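Local coordinates for protein pyocin S5 (Pseudomonas aeruginosa PAO1, PDB 6THK) that probably kills related bacteria by forming pores that depolarise their cytoplasmic membrane, as a bacteriocin of the channel-forming colicin family, at residues R205-R210 against N281-V286; K217-L222 against Q293-K298; A253-L258 against V286-S291. The protein carries 1 engineered substitution. All blocks are in the same frame, centred on the assembly; numbering follows the deposited sequence.

Interaction 1: residues R205-R210 against N281-V286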
loop_
_atom_site.group_PDB
_atom_site.type_symbol
_atom_site.label_atom_id
_atom_site.label_comp_id
_atom_site.label_asym_id
_atom_site.label_seq_id
_atom_site.Cartn_x
_atom_site.Cartn_y
_atom_site.Cartn_z
ATOM N N ARG A 205 -3.418 12.893 -22.135
ATOM C CA ARG A 205 -3.671 11.480 -22.428
ATOM C C ARG A 205 -2.907 10.538 -21.492
ATOM O O ARG A 205 -3.510 9.594 -20.980
ATOM C CB ARG A 205 -3.322 11.163 -23.884
ATOM C CG ARG A 205 -4.521 10.698 -24.670
ATOM C CD ARG A 205 -4.409 11.073 -26.119
ATOM N NE ARG A 205 -5.455 12.024 -26.488
ATOM C CZ ARG A 205 -5.236 13.166 -27.129
ATOM N NH1 ARG A 205 -4.004 13.507 -27.490
ATOM N NH2 ARG A 205 -6.247 13.971 -27.427
ATOM N N ASP A 206 -1.585 10.798 -21.274
ATOM C CA ASP A 206 -0.703 10.016 -20.391
ATOM C C ASP A 206 -1.147 10.129 -18.934
ATOM O O ASP A 206 -1.130 9.141 -18.207
ATOM C CB ASP A 206 0.785 10.421 -20.548
ATOM C CG ASP A 206 1.430 10.043 -21.881
ATOM O OD1 ASP A 206 0.924 9.108 -22.548
ATOM O OD2 ASP A 206 2.472 10.650 -22.233
ATOM N N TYR A 207 -1.587 11.324 -18.532
ATOM C CA TYR A 207 -2.057 11.619 -17.189
ATOM C C TYR A 207 -3.368 10.899 -16.857
ATOM O O TYR A 207 -3.451 10.290 -15.792
ATOM C CB TYR A 207 -2.191 13.131 -17.015
ATOM C CG TYR A 207 -2.938 13.573 -15.782
ATOM C CD1 TYR A 207 -2.377 13.434 -14.516
ATOM C CD2 TYR A 207 -4.173 14.201 -15.882
ATOM C CE1 TYR A 207 -3.029 13.907 -13.381
ATOM C CE2 TYR A 207 -4.829 14.692 -14.756
ATOM C CZ TYR A 207 -4.253 14.542 -13.507
ATOM O OH TYR A 207 -4.922 14.984 -12.390
ATOM N N ARG A 208 -4.339 10.976 -17.753
ATOM C CA ARG A 208 -5.623 10.351 -17.533
ATOM C C ARG A 208 -5.449 8.855 -17.394
ATOM O O ARG A 208 -6.073 8.239 -16.544
ATOM C CB ARG A 208 -6.552 10.656 -18.701
ATOM C CG ARG A 208 -7.804 11.410 -18.315
ATOM C CD ARG A 208 -8.245 12.346 -19.424
ATOM N NE ARG A 208 -8.813 13.583 -18.893
ATOM C CZ ARG A 208 -9.314 14.560 -19.640
ATOM N NH1 ARG A 208 -9.808 15.644 -19.066
ATOM N NH2 ARG A 208 -9.324 14.454 -20.960
ATOM N N THR A 209 -4.602 8.273 -18.235
ATOM C CA THR A 209 -4.351 6.839 -18.189
ATOM C C THR A 209 -3.704 6.437 -16.867
ATOM O O THR A 209 -4.058 5.424 -16.273
ATOM C CB THR A 209 -3.500 6.370 -19.394
ATOM O OG1 THR A 209 -2.183 6.000 -18.969
ATOM C CG2 THR A 209 -3.391 7.470 -20.435
ATOM N N ARG A 210 -2.725 7.221 -16.439
ATOM C CA ARG A 210 -2.039 6.995 -15.179
ATOM C C ARG A 210 -2.976 7.176 -13.993
ATOM O O ARG A 210 -2.892 6.458 -13.011
ATOM C CB ARG A 210 -0.824 7.903 -15.064
ATOM C CG ARG A 210 0.409 7.330 -15.733
ATOM C CD ARG A 210 1.224 8.408 -16.420
ATOM N NE ARG A 210 2.011 7.869 -17.522
ATOM C CZ ARG A 210 3.262 8.227 -17.784
ATOM N NH1 ARG A 210 3.862 9.126 -17.017
ATOM N NH2 ARG A 210 3.912 7.694 -18.807
ATOM N N ASN A 281 1.948 15.584 -12.383
ATOM C CA ASN A 281 2.672 14.712 -11.452
ATOM C C ASN A 281 2.300 15.039 -10.006
ATOM O O ASN A 281 2.092 14.121 -9.218
ATOM C CB ASN A 281 4.189 14.785 -11.652
ATOM C CG ASN A 281 4.727 14.097 -12.882
ATOM O OD1 ASN A 281 4.112 13.181 -13.467
ATOM N ND2 ASN A 281 5.912 14.537 -13.305
ATOM N N GLY A 282 2.140 16.322 -9.710
ATOM C CA GLY A 282 1.744 16.759 -8.391
ATOM C C GLY A 282 0.364 16.238 -8.053
ATOM O O GLY A 282 0.105 15.847 -6.927
ATOM N N GLU A 283 -0.540 16.265 -9.022
ATOM C CA GLU A 283 -1.883 15.751 -8.802
ATOM C C GLU A 283 -1.825 14.260 -8.535
ATOM O O GLU A 283 -2.494 13.761 -7.647
ATOM C CB GLU A 283 -2.776 16.006 -10.014
ATOM C CG GLU A 283 -3.161 17.459 -10.217
ATOM C CD GLU A 283 -4.379 17.861 -9.413
ATOM O OE1 GLU A 283 -5.403 17.152 -9.490
ATOM O OE2 GLU A 283 -4.312 18.886 -8.707
ATOM N N LEU A 284 -0.999 13.570 -9.311
ATOM C CA LEU A 284 -0.822 12.128 -9.216
ATOM C C LEU A 284 -0.253 11.714 -7.876
ATOM O O LEU A 284 -0.616 10.681 -7.336
ATOM C CB LEU A 284 0.083 11.625 -10.338
ATOM C CG LEU A 284 -0.557 11.457 -11.715
ATOM C CD1 LEU A 284 0.306 10.580 -12.602
ATOM C CD2 LEU A 284 -1.954 10.880 -11.594
ATOM N N LEU A 285 0.671 12.517 -7.372
ATOM C CA LEU A 285 1.320 12.271 -6.084
ATOM C C LEU A 285 0.321 12.327 -4.920
ATOM O O LEU A 285 0.371 11.461 -4.043
ATOM C CB LEU A 285 2.487 13.252 -5.842
ATOM C CG LEU A 285 3.837 12.959 -6.507
ATOM C CD1 LEU A 285 4.864 13.984 -6.103
ATOM C CD2 LEU A 285 4.368 11.593 -6.128
ATOM N N VAL A 286 -0.593 13.320 -4.912
ATOM C CA VAL A 286 -1.603 13.459 -3.848
ATOM C C VAL A 286 -2.523 12.240 -3.844
ATOM O O VAL A 286 -2.799 11.692 -2.779
ATOM C CB VAL A 286 -2.362 14.824 -3.868
ATOM C CG1 VAL A 286 -2.705 15.273 -5.275
ATOM C CG2 VAL A 286 -3.608 14.811 -2.984
HETATM O O HOH W 1 3.804 10.012 -14.230
#
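Tyr207 lies against Leu284 and Glu283 where two long helices, 157-212 and 272-338, run side by side. The pair is a parallel helix packing within regions predicted to form coiled coil. The two segments are almost exactly aligned, with 3° between their N-to-C directions. Their axes are 10.8 Å apart, and the backbones come nearest at Tyr207 with Asn281 and at Arg210 with Leu284.

The Tyr207 ring is the main bridge. Its CG stands anti to the backbone N (chi1 168°), which swings the ring across to the other helix although the CB bond does not aim there. Tyr207 and Leu284 lie alongside, pointing opposite ways. The closest atoms of this apolar pair are Tyr207 CE1 and Leu284 CD2, at 3.7 Å. Leu284 CG lies near both CD1 and CE1 of the ring, so the leucine branch point as well as its methyl takes part. The approach to the ring is oblique.

Glu283 meets the far end of the same ring. Tyr207 OH is 3.4 Å from Glu283 CB, and the ring and carboxylate planes are 65° apart. The glutamate chain bends at chi2, which folds its carboxylate back near the phenol. Tyr280, one turn of chain before Leu284, also stacks with the Tyr207 ring.

Arg210 works on another flank of Leu284. Its CB packs on Leu284 CD1 at 3.8 Å, so the two methyls of the leucine serve different partners. Beyond CB the arginine chain leaves the leucine and carries its guanidinium toward Asn281. This is a surface contact, and water joins its polar ends. One water accepts from Arg210 NH1 at 2.9 Å and donates to Asn281 OD1 at 3.3 Å.

Interaction 2: residues K217-L222 against Q293-K298; sequences KVQSEL and QARLVK. With ZN (zinc ion), chain G.
Arg295 reaches across to Val218, Gln219 and Leu222 and is the one residue of 293-298 that touches 217-222. Here a short helix, 214-227, crosses the long helix 272-338, whose segment 293-298 lies in a region predicted to be coiled coil. Before Arg295, Gln293 turns to another helix and packs on Lys256.

Arg295 leaves its helix with CG turned away from its own N (chi1 -170°) and runs extended to CD. It then bends at chi3, which turns the guanidinium along the other helix. Leu222 comes from the opposite direction. Its CD1 is 3.6 Å from Arg295 CD and lies over one face of the guanidinium. Val218 runs alongside the arginine, pointing the other way, and Val218 CG1 meets Arg295 NH2 obliquely at 3.6 Å. Gln219 lies at the guanidinium edge, with the amide and guanidinium planes 74° apart. Toward 217-222 the charged group thus meets two aliphatic side chains and one amide.

Farther on, Leu296 leans on Val248 and Ile252. Lys298 curls back within its own helix, and its NZ donates to Ala294 O at 3.2 Å, from above the carbonyl plane.

On 217-222, Glu221 binds a zinc ion through OE2 at 2.3 Å, and Glu288 supplies the other protein ligand. Segments 217-222 and 293-298 cross steeply, at -68°, with their axes 12.6 Å apart at closest. Val218 and Leu222 also rest on Leu292 of the long helix. Helix 237-267 also borders helix 272-338 here, where Val248 touches Arg295 and Leu296.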
loop_
_atom_site.group_PDB
_atom_site.type_symbol
_atom_site.label_atom_id
_atom_site.label_comp_id
_atom_site.label_asym_id
_atom_site.label_seq_id
_atom_site.Cartn_x
_atom_site.Cartn_y
_atom_site.Cartn_z
ATOM N N LYS A 217 -1.213 0.601 -9.478
ATOM C CA LYS A 217 0.140 1.124 -9.496
ATOM C C LYS A 217 0.790 1.174 -8.122
ATOM O O LYS A 217 1.947 0.806 -7.973
ATOM C CB LYS A 217 0.149 2.515 -10.130
ATOM C CG LYS A 217 1.491 3.219 -10.076
ATOM C CD LYS A 217 2.423 2.724 -11.168
ATOM C CE LYS A 217 3.865 3.072 -10.857
ATOM N NZ LYS A 217 4.725 2.938 -12.060
ATOM N N VAL A 218 0.038 1.598 -7.114
ATOM C CA VAL A 218 0.584 1.693 -5.767
ATOM C C VAL A 218 1.014 0.324 -5.257
ATOM O O VAL A 218 2.068 0.179 -4.661
ATOM C CB VAL A 218 -0.427 2.317 -4.788
ATOM C CG1 VAL A 218 0.098 2.242 -3.369
ATOM C CG2 VAL A 218 -0.713 3.756 -5.171
ATOM N N GLN A 219 0.186 -0.676 -5.513
ATOM C CA GLN A 219 0.472 -2.070 -5.136
ATOM C C GLN A 219 1.794 -2.551 -5.727
ATOM O O GLN A 219 2.636 -3.056 -4.981
ATOM C CB GLN A 219 -0.685 -3.035 -5.484
ATOM C CG GLN A 219 -0.436 -4.507 -5.076
ATOM C CD GLN A 219 -0.146 -4.660 -3.593
ATOM O OE1 GLN A 219 0.994 -4.886 -3.180
ATOM N NE2 GLN A 219 -1.165 -4.465 -2.769
ATOM N N SER A 220 2.000 -2.309 -7.044
ATOM C CA SER A 220 3.209 -2.652 -7.801
ATOM C C SER A 220 4.427 -1.912 -7.253
ATOM O O SER A 220 5.497 -2.502 -7.115
ATOM C CB SER A 220 3.021 -2.346 -9.282
ATOM O OG SER A 220 1.730 -2.735 -9.726
ATOM N N GLU A 221 4.258 -0.640 -6.892
ATOM C CA GLU A 221 5.346 0.130 -6.306
ATOM C C GLU A 221 5.758 -0.443 -4.954
ATOM O O GLU A 221 6.958 -0.548 -4.686
ATOM C CB GLU A 221 4.931 1.575 -6.130
ATOM C CG GLU A 221 5.317 2.448 -7.290
ATOM C CD GLU A 221 4.637 3.783 -7.130
ATOM O OE1 GLU A 221 5.023 4.538 -6.210
ATOM O OE2 GLU A 221 3.694 4.062 -7.901
ATOM N N LEU A 222 4.774 -0.815 -4.108
ATOM C CA LEU A 222 5.050 -1.399 -2.784
ATOM C C LEU A 222 5.779 -2.734 -2.889
ATOM O O LEU A 222 6.668 -3.010 -2.080
ATOM C CB LEU A 222 3.781 -1.526 -1.940
ATOM C CG LEU A 222 3.229 -0.222 -1.356
ATOM C CD1 LEU A 222 1.836 -0.408 -0.892
ATOM C CD2 LEU A 222 4.109 0.328 -0.227
ATOM N N GLN A 293 -2.332 6.237 2.446
ATOM C CA GLN A 293 -2.860 6.573 3.767
ATOM C C GLN A 293 -4.063 5.708 4.122
ATOM O O GLN A 293 -4.155 5.239 5.260
ATOM C CB GLN A 293 -3.173 8.064 3.863
ATOM C CG GLN A 293 -1.973 8.884 4.324
ATOM C CD GLN A 293 -2.105 10.381 4.101
ATOM O OE1 GLN A 293 -1.329 11.177 4.647
ATOM N NE2 GLN A 293 -3.064 10.808 3.274
ATOM N N ALA A 294 -4.938 5.432 3.130
ATOM C CA ALA A 294 -6.120 4.564 3.265
ATOM C C ALA A 294 -5.686 3.148 3.624
ATOM O O ALA A 294 -6.334 2.518 4.460
ATOM C CB ALA A 294 -6.926 4.546 1.969
ATOM N N ARG A 295 -4.573 2.666 2.996
ATOM C CA ARG A 295 -3.931 1.362 3.203
ATOM C C ARG A 295 -3.375 1.275 4.626
ATOM O O ARG A 295 -3.588 0.266 5.301
ATOM C CB ARG A 295 -2.788 1.210 2.201
ATOM C CG ARG A 295 -2.162 -0.178 2.100
ATOM C CD ARG A 295 -1.230 -0.241 0.904
ATOM N NE ARG A 295 -1.827 0.367 -0.293
ATOM C CZ ARG A 295 -2.230 -0.307 -1.363
ATOM N NH1 ARG A 295 -2.074 -1.626 -1.424
ATOM N NH2 ARG A 295 -2.771 0.334 -2.392
ATOM N N LEU A 296 -2.683 2.351 5.078
ATOM C CA LEU A 296 -2.096 2.463 6.414
ATOM C C LEU A 296 -3.142 2.337 7.520
ATOM O O LEU A 296 -2.892 1.638 8.499
ATOM C CB LEU A 296 -1.286 3.767 6.543
ATOM C CG LEU A 296 -0.426 3.964 7.802
ATOM C CD1 LEU A 296 0.495 2.787 8.060
ATOM C CD2 LEU A 296 0.379 5.237 7.703
ATOM N N VAL A 297 -4.324 2.963 7.342
ATOM C CA VAL A 297 -5.447 2.903 8.291
ATOM C C VAL A 297 -5.889 1.436 8.487
ATOM O O VAL A 297 -6.047 0.991 9.636
ATOM C CB VAL A 297 -6.622 3.829 7.860
ATOM C CG1 VAL A 297 -7.912 3.494 8.607
ATOM C CG2 VAL A 297 -6.264 5.300 8.050
ATOM N N LYS A 298 -6.068 0.698 7.361
ATOM C CA LYS A 298 -6.461 -0.714 7.376
ATOM C C LYS A 298 -5.386 -1.544 8.086
ATOM O O LYS A 298 -5.730 -2.421 8.866
ATOM C CB LYS A 298 -6.697 -1.273 5.950
ATOM C CG LYS A 298 -7.515 -0.406 4.992
ATOM C CD LYS A 298 -9.042 -0.538 5.121
ATOM C CE LYS A 298 -9.721 0.769 5.526
ATOM N NZ LYS A 298 -9.432 1.901 4.584
HETATM ZN ZN ZN G . 3.663 6.143 -8.967
#

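Interaction 3: residues A253-L258 against V286-S291; sequences ADKKQL and VDEIAS. With ZN (zinc ion), chain G.
Lys255 meets both Glu288 and Ile289 in an antiparallel helix pair, formed by helices 237-267 and 272-338. The two follow each other in the chain as a helical hairpin, in a region predicted to be coiled coil. The axes of segments 253-258 and 286-291 come within 10.0 Å, and their N-to-C directions differ by 160°. The backbones come nearest at Lys255 and Ile289, with CA atoms 6.8 Å apart.

The apolar part lies close to the backbones. Lys255 CB touches Ile289 CG1 at 3.6 Å, and Ile289 CD1 lies beside the same CB. Lys256 adds a looser, more exposed contact to Ile289. Lys255 also packs on Leu285 and Leu292 of the long helix.

The polar contact is a buried salt bridge. Lys255 NZ donates to Glu288 OE1 at 2.8 Å. The lysine chain lies roughly perpendicular to the glutamate. It runs extended until chi4, -51°, where a bend turns NZ to the carboxylate. NZ meets OE1 on its syn side but 34° out of the carboxylate plane. Lys255 also forms a salt bridge with Glu221 OE1, so one ammonium serves both zinc-binding glutamates and would offset some of their negative charge.

Metal binding uses the other oxygen. Glu288 OE2 coordinates the zinc ion at 2.1 Å.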
loop_
_atom_site.group_PDB
_atom_site.type_symbol
_atom_site.label_atom_id
_atom_site.label_comp_id
_atom_site.label_asym_id
_atom_site.label_seq_id
_atom_site.Cartn_x
_atom_site.Cartn_y
_atom_site.Cartn_z
ATOM N N ALA A 253 6.400 9.012 3.289
ATOM C CA ALA A 253 7.542 9.886 3.608
ATOM C C ALA A 253 8.331 10.341 2.366
ATOM O O ALA A 253 8.737 11.502 2.283
ATOM C CB ALA A 253 8.476 9.190 4.584
ATOM N N ASP A 254 8.553 9.421 1.420
ATOM C CA ASP A 254 9.255 9.691 0.181
ATOM C C ASP A 254 8.384 10.496 -0.782
ATOM O O ASP A 254 8.869 11.457 -1.371
ATOM C CB ASP A 254 9.748 8.378 -0.452
ATOM C CG ASP A 254 10.820 7.659 0.355
ATOM O OD1 ASP A 254 11.023 8.025 1.542
ATOM O OD2 ASP A 254 11.462 6.736 -0.200
ATOM N N LYS A 255 7.101 10.146 -0.911
ATOM C CA LYS A 255 6.170 10.862 -1.794
ATOM C C LYS A 255 5.902 12.314 -1.377
ATOM O O LYS A 255 5.626 13.144 -2.239
ATOM C CB LYS A 255 4.867 10.091 -1.961
ATOM C CG LYS A 255 5.011 8.985 -2.970
ATOM C CD LYS A 255 3.758 8.169 -3.135
ATOM C CE LYS A 255 4.092 6.818 -3.710
ATOM N NZ LYS A 255 4.928 6.933 -4.932
ATOM N N LYS A 256 5.973 12.604 -0.069
ATOM C CA LYS A 256 5.823 13.941 0.505
ATOM C C LYS A 256 7.082 14.778 0.194
ATOM O O LYS A 256 6.968 15.989 -0.009
ATOM C CB LYS A 256 5.591 13.860 2.023
ATOM C CG LYS A 256 4.168 13.461 2.407
ATOM C CD LYS A 256 3.954 13.574 3.906
ATOM C CE LYS A 256 2.587 14.125 4.243
ATOM N NZ LYS A 256 1.594 13.053 4.517
ATOM N N GLN A 257 8.273 14.130 0.161
ATOM C CA GLN A 257 9.552 14.777 -0.167
ATOM C C GLN A 257 9.612 15.084 -1.654
ATOM O O GLN A 257 10.204 16.090 -2.043
ATOM C CB GLN A 257 10.746 13.915 0.247
ATOM C CG GLN A 257 11.112 14.041 1.729
ATOM C CD GLN A 257 12.399 13.328 2.101
ATOM O OE1 GLN A 257 12.434 12.488 3.012
ATOM N NE2 GLN A 257 13.499 13.673 1.433
ATOM N N LEU A 258 8.989 14.228 -2.485
ATOM C CA LEU A 258 8.904 14.438 -3.927
ATOM C C LEU A 258 7.938 15.582 -4.225
ATOM O O LEU A 258 8.103 16.273 -5.227
ATOM C CB LEU A 258 8.409 13.175 -4.640
ATOM C CG LEU A 258 9.392 12.035 -4.876
ATOM C CD1 LEU A 258 8.721 10.941 -5.687
ATOM C CD2 LEU A 258 10.635 12.514 -5.613
ATOM N N VAL A 286 -0.593 13.320 -4.912
ATOM C CA VAL A 286 -1.603 13.459 -3.848
ATOM C C VAL A 286 -2.523 12.240 -3.844
ATOM O O VAL A 286 -2.799 11.692 -2.779
ATOM C CB VAL A 286 -2.362 14.824 -3.868
ATOM C CG1 VAL A 286 -2.705 15.273 -5.275
ATOM C CG2 VAL A 286 -3.608 14.811 -2.984
ATOM N N ASP A 287 -2.916 11.778 -5.039
ATOM C CA ASP A 287 -3.755 10.608 -5.257
ATOM C C ASP A 287 -3.098 9.347 -4.681
ATOM O O ASP A 287 -3.755 8.578 -3.984
ATOM C CB ASP A 287 -4.052 10.464 -6.758
ATOM C CG ASP A 287 -4.961 11.538 -7.349
ATOM O OD1 ASP A 287 -5.261 12.529 -6.640
ATOM O OD2 ASP A 287 -5.349 11.403 -8.535
ATOM N N GLU A 288 -1.790 9.177 -4.922
ATOM C CA GLU A 288 -0.987 8.070 -4.404
ATOM C C GLU A 288 -0.862 8.116 -2.913
ATOM O O GLU A 288 -1.035 7.083 -2.276
ATOM C CB GLU A 288 0.416 8.087 -5.013
ATOM C CG GLU A 288 0.418 7.554 -6.434
ATOM C CD GLU A 288 1.764 7.419 -7.101
ATOM O OE1 GLU A 288 2.780 7.773 -6.468
ATOM O OE2 GLU A 288 1.808 6.966 -8.265
ATOM N N ILE A 289 -0.560 9.303 -2.345
ATOM C CA ILE A 289 -0.425 9.490 -0.892
ATOM C C ILE A 289 -1.723 9.130 -0.178
ATOM O O ILE A 289 -1.682 8.449 0.846
ATOM C CB ILE A 289 0.080 10.915 -0.525
ATOM C CG1 ILE A 289 1.566 11.075 -0.896
ATOM C CG2 ILE A 289 -0.126 11.213 0.971
ATOM C CD1 ILE A 289 1.991 12.463 -1.342
ATOM N N ALA A 290 -2.866 9.565 -0.729
ATOM C CA ALA A 290 -4.176 9.280 -0.173
ATOM C C ALA A 290 -4.485 7.774 -0.239
ATOM O O ALA A 290 -5.070 7.238 0.701
ATOM C CB ALA A 290 -5.241 10.089 -0.898
ATOM N N SER A 291 -4.075 7.096 -1.333
ATOM C CA SER A 291 -4.247 5.656 -1.493
ATOM C C SER A 291 -3.410 4.927 -0.445
ATOM O O SER A 291 -3.886 3.964 0.157
ATOM C CB SER A 291 -3.828 5.209 -2.883
ATOM O OG SER A 291 -3.679 3.799 -2.920
HETATM ZN ZN ZN G . 3.663 6.143 -8.967
#

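All three interactions use helix 272-338, which meets a different helix in each. Interaction 1 is a surface contact, parallel, apolar at its centre and bridged by water. Interaction 2 is partly buried and steeply crossed, and aliphatic side chains pack against one arginine. Interaction 3 is buried and antiparallel, and pairs apolar packing with a salt bridge. Interactions 2 and 3 share the zinc ion: each gives one glutamate to it, and one lysine ties the two contacts together. Interaction 1 touches interaction 3 through Leu285 packing on Leu258 and Lys255. Interactions 1 and 2 do not touch, their centres being about 17 Å apart.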